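Local coordinates for stage II sporulation protein E (SpoIIE) (Moorella thermoacetica, PDB 3ZT9) that probably dephosphorylates phosphoserine or phosphothreonine in regulatory partner proteins of stressosome signalling, as a PP2C-type phosphatase that binds manganese, at residues L24-E29 against S59-G64; A50-A55 against R74-T79; G64-F69 against H130-A135. All coordinates share one frame; numbering follows the deposited sequence.

Interaction 1 (L24-E29 against S59-G64)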
loop_
_atom_site.group_PDB
_atom_site.type_symbol
_atom_site.label_atom_id
_atom_site.label_comp_id
_atom_site.label_asym_id
_atom_site.label_seq_id
_atom_site.Cartn_x
_atom_site.Cartn_y
_atom_site.Cartn_z
ATOM N N LEU A 24 1.545 6.289 1.746
ATOM C CA LEU A 24 2.645 7.100 1.220
ATOM C C LEU A 24 2.586 7.060 -0.301
ATOM O O LEU A 24 2.398 5.999 -0.892
ATOM C CB LEU A 24 3.990 6.508 1.639
ATOM C CG LEU A 24 5.230 7.178 1.035
ATOM C CD1 LEU A 24 5.427 8.554 1.619
ATOM C CD2 LEU A 24 6.453 6.325 1.294
ATOM N N VAL A 25 2.678 8.222 -0.917
ATOM C CA VAL A 25 2.931 8.343 -2.352
ATOM C C VAL A 25 4.106 9.280 -2.470
ATOM O O VAL A 25 4.040 10.419 -2.022
ATOM C CB VAL A 25 1.723 8.929 -3.134
ATOM C CG1 VAL A 25 2.091 9.134 -4.577
ATOM C CG2 VAL A 25 0.521 7.952 -2.969
ATOM N N LYS A 26 5.180 8.826 -3.092
ATOM C CA LYS A 26 6.364 9.662 -3.198
ATOM C C LYS A 26 6.976 9.522 -4.581
ATOM O O LYS A 26 7.155 8.418 -5.068
ATOM C CB LYS A 26 7.359 9.293 -2.084
ATOM C CG LYS A 26 8.591 10.230 -1.975
ATOM C CD LYS A 26 8.194 11.710 -2.019
ATOM C CE LYS A 26 9.364 12.709 -1.793
ATOM N NZ LYS A 26 10.449 12.788 -2.835
ATOM N N ARG A 27 7.239 10.656 -5.224
ATOM C CA ARG A 27 7.676 10.691 -6.604
ATOM C C ARG A 27 9.110 11.146 -6.581
ATOM O O ARG A 27 9.454 12.154 -5.953
ATOM C CB ARG A 27 6.820 11.651 -7.440
ATOM C CG ARG A 27 5.321 11.574 -7.136
ATOM C CD ARG A 27 4.496 12.408 -8.105
ATOM N NE ARG A 27 3.059 12.357 -7.813
ATOM C CZ ARG A 27 2.146 11.793 -8.602
ATOM N NH1 ARG A 27 2.503 11.212 -9.741
ATOM N NH2 ARG A 27 0.869 11.811 -8.252
ATOM N N VAL A 28 9.944 10.387 -7.266
ATOM C CA VAL A 28 11.377 10.577 -7.213
ATOM C C VAL A 28 11.983 10.223 -8.566
ATOM O O VAL A 28 12.188 9.045 -8.871
ATOM C CB VAL A 28 11.980 9.691 -6.108
ATOM C CG1 VAL A 28 13.375 9.245 -6.472
ATOM C CG2 VAL A 28 11.963 10.421 -4.785
ATOM N N GLU A 29 12.234 11.240 -9.387
ATOM C CA GLU A 29 12.923 11.034 -10.656
ATOM C C GLU A 29 12.270 9.934 -11.514
ATOM O O GLU A 29 12.888 8.918 -11.804
ATOM C CB GLU A 29 14.398 10.685 -10.388
ATOM C CG GLU A 29 14.661 9.178 -10.198
ATOM C CD GLU A 29 15.036 8.789 -8.784
ATOM O OE1 GLU A 29 15.665 9.626 -8.080
ATOM O OE2 GLU A 29 14.699 7.641 -8.390
ATOM N N SER A 59 12.372 7.318 4.166
ATOM C CA SER A 59 13.775 7.625 4.432
ATOM C C SER A 59 14.709 6.632 3.700
ATOM O O SER A 59 15.873 6.924 3.481
ATOM C CB SER A 59 14.036 7.621 5.937
ATOM O OG SER A 59 14.098 6.294 6.417
ATOM N N SER A 60 14.181 5.472 3.318
ATOM C CA SER A 60 14.974 4.374 2.752
ATOM C C SER A 60 14.760 4.202 1.251
ATOM O O SER A 60 15.246 3.252 0.655
ATOM C CB SER A 60 14.566 3.058 3.411
ATOM O OG SER A 60 14.772 3.118 4.796
ATOM N N MET A 61 14.032 5.104 0.629
ATOM C CA MET A 61 13.821 4.974 -0.802
ATOM C C MET A 61 15.069 4.857 -1.628
ATOM O O MET A 61 16.075 5.496 -1.380
ATOM C CB MET A 61 13.029 6.144 -1.303
ATOM C CG MET A 61 11.667 5.875 -0.937
ATOM S SD MET A 61 10.434 7.049 -1.293
ATOM C CE MET A 61 9.135 6.156 -0.528
ATOM N N ASN A 62 14.954 4.043 -2.657
ATOM C CA ASN A 62 16.049 3.813 -3.586
ATOM C C ASN A 62 17.272 3.179 -2.958
ATOM O O ASN A 62 18.374 3.261 -3.500
ATOM C CB ASN A 62 16.397 5.088 -4.328
ATOM C CG ASN A 62 15.609 5.214 -5.603
ATOM O OD1 ASN A 62 15.248 4.207 -6.224
ATOM N ND2 ASN A 62 15.301 6.439 -5.987
ATOM N N THR A 63 17.049 2.488 -1.848
ATOM C CA THR A 63 18.010 1.502 -1.360
ATOM C C THR A 63 17.607 0.049 -1.625
ATOM O O THR A 63 18.343 -0.869 -1.260
ATOM C CB THR A 63 18.248 1.618 0.160
ATOM O OG1 THR A 63 17.035 1.394 0.870
ATOM C CG2 THR A 63 18.813 2.980 0.536
ATOM N N GLY A 64 16.448 -0.167 -2.237
ATOM C CA GLY A 64 16.008 -1.523 -2.552
ATOM C C GLY A 64 15.048 -2.069 -1.515
ATOM O O GLY A 64 15.164 -1.767 -0.336
#
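The carboxylate of Glu-29 and the amide of Asn-62 meet from opposite directions, their planes moderately inclined to each other: Asn-62 ND2 donates to the syn lone pair of Glu-29 OE2 over 2.8 Å. The bond is bent, with 141° at the hydrogen, and OE2 stands 17° out of the amide plane. Asn-62 OD1 takes a hydrogen bond from Arg-88, which fixes the flip of the amide and leaves ND2 for Glu-29. The same ND2 lies 3.4 Å from Val-28 CG1. Val-28 and Glu-29 are both poorly ordered, so this surface bond is probably not rigid.

Farther back along the strand the link is apolar. Met-61 is extended beyond CG and lays its thioether across the bent Lys-26 chain, SD 3.7 Å from Lys-26 CG. Its CE then meets Leu-24 CD2 tip to tip; the modelled 3.2 Å is tighter than methyl groups normally allow, so the exact spacing is doubtful. Leu-24 CG stands anti to the backbone N (chi1 174°), which carries CD2 out to that methyl. Asn-62 occupies the third position of a type II turn from Ser-60 to Thr-63, where positive phi suits asparagine. Ser-60 O receives both Thr-63 N (3.2 Å) and Thr-63 OG1 (2.6 Å). The turn after helix 43-60 thus packs on edge strand 21-28, an outer helix lying on a sheet of the PP2C-type alpha-beta-beta-alpha sandwich.

Interaction 2 (A50-A55 against R74-T79)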
loop_
_atom_site.group_PDB
_atom_site.type_symbol
_atom_site.label_atom_id
_atom_site.label_comp_id
_atom_site.label_asym_id
_atom_site.label_seq_id
_atom_site.Cartn_x
_atom_site.Cartn_y
_atom_site.Cartn_z
ATOM N N ALA A 50 1.941 2.556 12.125
ATOM C CA ALA A 50 1.750 2.649 10.666
ATOM C C ALA A 50 2.537 3.845 10.140
ATOM O O ALA A 50 3.175 3.755 9.098
ATOM C CB ALA A 50 0.294 2.771 10.298
ATOM N N GLU A 51 2.522 4.948 10.883
ATOM C CA GLU A 51 3.246 6.149 10.461
ATOM C C GLU A 51 4.769 5.977 10.587
ATOM O O GLU A 51 5.528 6.447 9.739
ATOM C CB GLU A 51 2.737 7.393 11.214
ATOM C CG GLU A 51 1.251 7.697 10.882
ATOM C CD GLU A 51 1.028 8.187 9.435
ATOM O OE1 GLU A 51 1.979 8.577 8.741
ATOM O OE2 GLU A 51 -0.126 8.200 8.987
ATOM N N ILE A 52 5.240 5.294 11.622
ATOM C CA ILE A 52 6.662 4.944 11.680
ATOM C C ILE A 52 7.085 4.115 10.452
ATOM O O ILE A 52 8.166 4.349 9.851
ATOM C CB ILE A 52 6.992 4.142 12.946
ATOM C CG1 ILE A 52 6.980 5.087 14.174
ATOM C CG2 ILE A 52 8.391 3.528 12.832
ATOM C CD1 ILE A 52 7.071 4.380 15.448
ATOM N N ALA A 53 6.269 3.136 10.092
ATOM C CA ALA A 53 6.580 2.311 8.912
ATOM C C ALA A 53 6.685 3.177 7.637
ATOM O O ALA A 53 7.636 3.020 6.864
ATOM C CB ALA A 53 5.516 1.218 8.729
ATOM N N ILE A 54 5.696 4.047 7.392
ATOM C CA ILE A 54 5.705 4.939 6.231
ATOM C C ILE A 54 6.926 5.877 6.231
ATOM O O ILE A 54 7.610 6.043 5.201
ATOM C CB ILE A 54 4.361 5.787 6.192
ATOM C CG1 ILE A 54 3.165 4.900 5.869
ATOM C CG2 ILE A 54 4.433 6.966 5.249
ATOM C CD1 ILE A 54 3.346 4.076 4.724
ATOM N N ALA A 55 7.229 6.471 7.387
ATOM C CA ALA A 55 8.339 7.424 7.502
ATOM C C ALA A 55 9.670 6.731 7.256
ATOM O O ALA A 55 10.556 7.276 6.600
ATOM C CB ALA A 55 8.338 8.063 8.900
ATOM N N ARG A 74 13.228 -2.900 11.928
ATOM C CA ARG A 74 14.071 -2.400 13.029
ATOM C C ARG A 74 13.423 -1.193 13.733
ATOM O O ARG A 74 13.444 -1.089 14.956
ATOM C CB ARG A 74 15.468 -2.028 12.515
ATOM C CG ARG A 74 16.375 -1.406 13.564
ATOM C CD ARG A 74 17.754 -1.061 12.988
ATOM N NE ARG A 74 17.792 0.249 12.335
ATOM C CZ ARG A 74 18.813 0.689 11.601
ATOM N NH1 ARG A 74 19.881 -0.076 11.413
ATOM N NH2 ARG A 74 18.761 1.894 11.047
ATOM N N GLU A 75 12.853 -0.265 12.973
ATOM C CA GLU A 75 12.271 0.929 13.594
ATOM C C GLU A 75 10.971 0.605 14.346
ATOM O O GLU A 75 10.545 1.373 15.209
ATOM C CB GLU A 75 11.990 2.004 12.540
ATOM C CG GLU A 75 13.208 2.540 11.860
ATOM C CD GLU A 75 14.018 3.443 12.748
ATOM O OE1 GLU A 75 13.633 3.626 13.918
ATOM O OE2 GLU A 75 15.039 3.973 12.273
ATOM N N LEU A 76 10.333 -0.517 14.000
ATOM C CA LEU A 76 9.074 -0.918 14.633
ATOM C C LEU A 76 9.239 -1.829 15.866
ATOM O O LEU A 76 8.274 -2.132 16.548
ATOM C CB LEU A 76 8.133 -1.592 13.611
ATOM C CG LEU A 76 7.532 -0.603 12.624
ATOM C CD1 LEU A 76 6.900 -1.369 11.436
ATOM C CD2 LEU A 76 6.505 0.257 13.294
ATOM N N ARG A 77 10.454 -2.252 16.179
ATOM C CA ARG A 77 10.647 -3.043 17.390
ATOM C C ARG A 77 10.150 -2.220 18.573
ATOM O O ARG A 77 10.438 -1.024 18.660
ATOM C CB ARG A 77 12.114 -3.420 17.560
ATOM C CG ARG A 77 12.600 -4.429 16.540
ATOM C CD ARG A 77 14.019 -4.852 16.839
ATOM N NE ARG A 77 14.426 -6.023 16.070
ATOM C CZ ARG A 77 13.876 -7.231 16.180
ATOM N NH1 ARG A 77 12.868 -7.450 17.015
ATOM N NH2 ARG A 77 14.332 -8.227 15.433
ATOM N N GLY A 78 9.383 -2.861 19.455
ATOM C CA GLY A 78 8.873 -2.219 20.654
ATOM C C GLY A 78 7.598 -1.406 20.465
ATOM O O GLY A 78 7.129 -0.793 21.410
ATOM N N THR A 79 7.034 -1.384 19.261
ATOM C CA THR A 79 5.785 -0.656 19.004
ATOM C C THR A 79 4.661 -1.677 18.808
ATOM O O THR A 79 4.880 -2.860 19.035
ATOM C CB THR A 79 5.897 0.190 17.710
ATOM O OG1 THR A 79 5.870 -0.680 16.565
ATOM C CG2 THR A 79 7.164 1.018 17.691
#
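Two neighbouring helices of the outer layer of a PP2C-like sandwich, 43-60 and 65-76, meet through Ile-52 and the Leu-76 to Thr-79 turn that follows the second of them. No hydrogen bond crosses between the segments; apolar carbon contacts do the joining. Ile-52 and Leu-76 run alongside each other, pointing oppositely, with Ile-52 CG2 3.8 Å from Leu-76 CD2. The other Leu-76 methyl, CD1, reaches the CB of Ala-53 at 4.0 Å, so the fork of the leucine straddles adjacent positions of helix 43-60. Ile-52 has CG1 anti to the carbonyl carbon (chi1 -74°), which leaves CG2 anti to the backbone N; CG2 also touches Glu-75 CB at 3.9 Å, while CD1 runs outward to meet Thr-79 CG2 tip to tip at 4.0 Å.

Thr-79 has its OG1 between its own N and carbonyl carbon (chi1 73°), turning the hydroxyl to Leu-76 O at 2.8 Å. Thr-79 N reaches that oxygen too, at 3.1 Å, and OG1 is also hydrogen-bonded to Gly-81 N. With an alanine at Thr-79, Leu-76 O would probably lose one of its two donors, Gly-81 N its hydroxyl partner and Ile-52 CD1 its methyl neighbour. Gly-78, with positive phi, suits the third position of this type II turn, which follows helix 65-76 and leads to strand 82-90, in the outer helical layer of the PP2C-type sandwich.

Interaction 3 (G64-F69 against H130-A135)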
loop_
_atom_site.group_PDB
_atom_site.type_symbol
_atom_site.label_atom_id
_atom_site.label_comp_id
_atom_site.label_asym_id
_atom_site.label_seq_id
_atom_site.Cartn_x
_atom_site.Cartn_y
_atom_site.Cartn_z
ATOM N N GLY A 64 16.448 -0.167 -2.237
ATOM C CA GLY A 64 16.008 -1.523 -2.552
ATOM C C GLY A 64 15.048 -2.069 -1.515
ATOM O O GLY A 64 15.164 -1.767 -0.336
ATOM N N LEU A 65 14.048 -2.833 -1.959
ATOM C CA LEU A 65 12.969 -3.254 -1.074
ATOM C C LEU A 65 13.472 -4.107 0.113
ATOM O O LEU A 65 12.904 -4.054 1.202
ATOM C CB LEU A 65 11.894 -4.012 -1.887
ATOM C CG LEU A 65 10.855 -3.107 -2.545
ATOM C CD1 LEU A 65 11.569 -2.187 -3.554
ATOM C CD2 LEU A 65 9.746 -3.960 -3.237
ATOM N N VAL A 66 14.518 -4.904 -0.086
ATOM C CA VAL A 66 14.999 -5.718 1.022
ATOM C C VAL A 66 15.441 -4.828 2.163
ATOM O O VAL A 66 15.026 -5.005 3.317
ATOM C CB VAL A 66 16.152 -6.649 0.580
ATOM C CG1 VAL A 66 16.888 -7.215 1.805
ATOM C CG2 VAL A 66 15.596 -7.766 -0.339
ATOM N N ASN A 67 16.293 -3.866 1.836
ATOM C CA ASN A 67 16.737 -2.901 2.836
ATOM C C ASN A 67 15.562 -2.122 3.425
ATOM O O ASN A 67 15.483 -1.928 4.643
ATOM C CB ASN A 67 17.740 -1.926 2.244
ATOM C CG ASN A 67 18.452 -1.126 3.312
ATOM O OD1 ASN A 67 19.213 -1.676 4.114
ATOM N ND2 ASN A 67 18.205 0.174 3.342
ATOM N N ILE A 68 14.645 -1.684 2.573
ATOM C CA ILE A 68 13.517 -0.875 3.039
ATOM C C ILE A 68 12.706 -1.607 4.110
ATOM O O ILE A 68 12.417 -1.054 5.170
ATOM C CB ILE A 68 12.601 -0.458 1.897
ATOM C CG1 ILE A 68 13.264 0.622 1.037
ATOM C CG2 ILE A 68 11.253 0.072 2.448
ATOM C CD1 ILE A 68 12.642 0.732 -0.367
ATOM N N PHE A 69 12.391 -2.872 3.865
ATOM C CA PHE A 69 11.551 -3.625 4.790
ATOM C C PHE A 69 12.318 -4.018 6.031
ATOM O O PHE A 69 11.755 -4.033 7.112
ATOM C CB PHE A 69 10.949 -4.860 4.072
ATOM C CG PHE A 69 9.677 -4.551 3.341
ATOM C CD1 PHE A 69 8.460 -4.628 3.994
ATOM C CD2 PHE A 69 9.710 -4.125 2.042
ATOM C CE1 PHE A 69 7.265 -4.301 3.340
ATOM C CE2 PHE A 69 8.531 -3.818 1.360
ATOM C CZ PHE A 69 7.303 -3.910 2.012
ATOM N N HIS A 130 11.396 -15.300 6.770
ATOM C CA HIS A 130 12.653 -15.912 6.358
ATOM C C HIS A 130 13.303 -15.048 5.284
ATOM O O HIS A 130 14.504 -14.788 5.320
ATOM C CB HIS A 130 12.399 -17.329 5.836
ATOM C CG HIS A 130 13.648 -18.093 5.523
ATOM N ND1 HIS A 130 14.567 -18.439 6.490
ATOM C CD2 HIS A 130 14.128 -18.583 4.355
ATOM C CE1 HIS A 130 15.560 -19.106 5.931
ATOM N NE2 HIS A 130 15.319 -19.206 4.636
ATOM N N GLN A 131 12.496 -14.594 4.332
ATOM C CA GLN A 131 12.973 -13.674 3.313
ATOM C C GLN A 131 11.827 -13.077 2.487
ATOM O O GLN A 131 10.793 -13.719 2.228
ATOM C CB GLN A 131 13.990 -14.355 2.397
ATOM C CG GLN A 131 13.421 -15.424 1.481
ATOM C CD GLN A 131 14.327 -15.696 0.290
ATOM O OE1 GLN A 131 15.558 -15.727 0.421
ATOM N NE2 GLN A 131 13.719 -15.872 -0.889
ATOM N N LEU A 132 12.039 -11.834 2.081
ATOM C CA LEU A 132 11.039 -11.051 1.388
ATOM C C LEU A 132 10.860 -11.572 -0.026
ATOM O O LEU A 132 11.841 -11.778 -0.731
ATOM C CB LEU A 132 11.530 -9.599 1.343
ATOM C CG LEU A 132 10.558 -8.493 0.973
ATOM C CD1 LEU A 132 9.382 -8.357 1.955
ATOM C CD2 LEU A 132 11.347 -7.195 0.881
ATOM N N LEU A 133 9.620 -11.770 -0.456
ATOM C CA LEU A 133 9.380 -12.210 -1.835
ATOM C C LEU A 133 9.000 -11.011 -2.692
ATOM O O LEU A 133 7.904 -10.472 -2.591
ATOM C CB LEU A 133 8.287 -13.268 -1.897
ATOM C CG LEU A 133 8.778 -14.692 -1.615
ATOM C CD1 LEU A 133 7.602 -15.641 -1.589
ATOM C CD2 LEU A 133 9.796 -15.144 -2.650
ATOM N N ILE A 134 9.921 -10.567 -3.531
ATOM C CA ILE A 134 9.628 -9.393 -4.355
ATOM C C ILE A 134 9.061 -9.826 -5.683
ATOM O O ILE A 134 9.721 -10.548 -6.454
ATOM C CB ILE A 134 10.925 -8.594 -4.621
ATOM C CG1 ILE A 134 11.452 -8.052 -3.294
ATOM C CG2 ILE A 134 10.654 -7.455 -5.593
ATOM C CD1 ILE A 134 12.902 -7.495 -3.354
ATOM N N ALA A 135 7.838 -9.391 -5.948
ATOM C CA ALA A 135 7.225 -9.622 -7.246
ATOM C C ALA A 135 7.759 -8.592 -8.211
ATOM O O ALA A 135 7.995 -7.461 -7.833
ATOM C CB ALA A 135 5.713 -9.480 -7.124
#
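Leu-65 O receives the backbone N of Phe-69 at 3.0 Å and is touched from across the contact by Leu-132 CD2 at 3.5 Å. It also lies in the plane of the Phe-69 ring, at the ring's edge, so this carbonyl is bordered by a helical hydrogen bond, an aromatic edge and a methyl group. The same leucine methyl continues onto the aromatic residue, 3.7 Å from Phe-69 CD2. Its twin, CD1, sits over one ring face in a CH-pi contact, 4.3 Å from the centroid of Phe-69 and 19° off the ring normal, displaced toward the rim. Leu-132 CG is anti to the backbone N (chi1 -166°), sending both methyls from the extended loop toward the helix, and its side chain crosses that of Phe-69 at about a right angle.

Helix 65-76 lies in the outer layer over one of the two antiparallel sheets of the PP2C-type sandwich, and 130-135 is the loop that leads into edge strand 135-138 of that sheet. Phe-69 rests on Leu-86 and Val-101 of the strands beneath and on Met-57 of helix 43-60, while Leu-132 shares Val-101 with it.

One turn back along the helix, Ile-134 CD1 fits against Leu-65 CB at 3.9 Å and Val-66 CG2 at 4.1 Å, the isoleucine and valine side chains lying roughly perpendicular. Leu-65 and Ile-134 both also touch Gln-97 of strand 95-101. Gly-64, the N-cap, has backbone angles that a side chain would tolerate poorly, and its O accepts from Ile-68 N at 3.0 Å. The side chain of Leu-65 is about 5 Å from a bound di(hydroxyethyl)ether.

How the interactions relate
Interactions 1 and 2 share helix 43-60 and have centres about 16 Å apart; they touch where Leu-24 CB meets Ile-54 CG2 at 3.7 Å. Interactions 1 and 3 share Gly-64, where the turn of the first becomes the helix cap of the second, and Ser-60 O lies 3.3 Å from Ile-68 CG1; Thr-63 OG1 also bonds to Asn-67 ND2. Interactions 2 and 3 use different ends of helix 65-76, with nearest atoms about 5 Å apart. In interaction 2 the side chain of Ala-53 is about 11 Å from a bound manganese ion, too far to be a ligand. Asp-38, Gly-39 and Gly-41, manganese ligands, precede helix 43-60 in the chain.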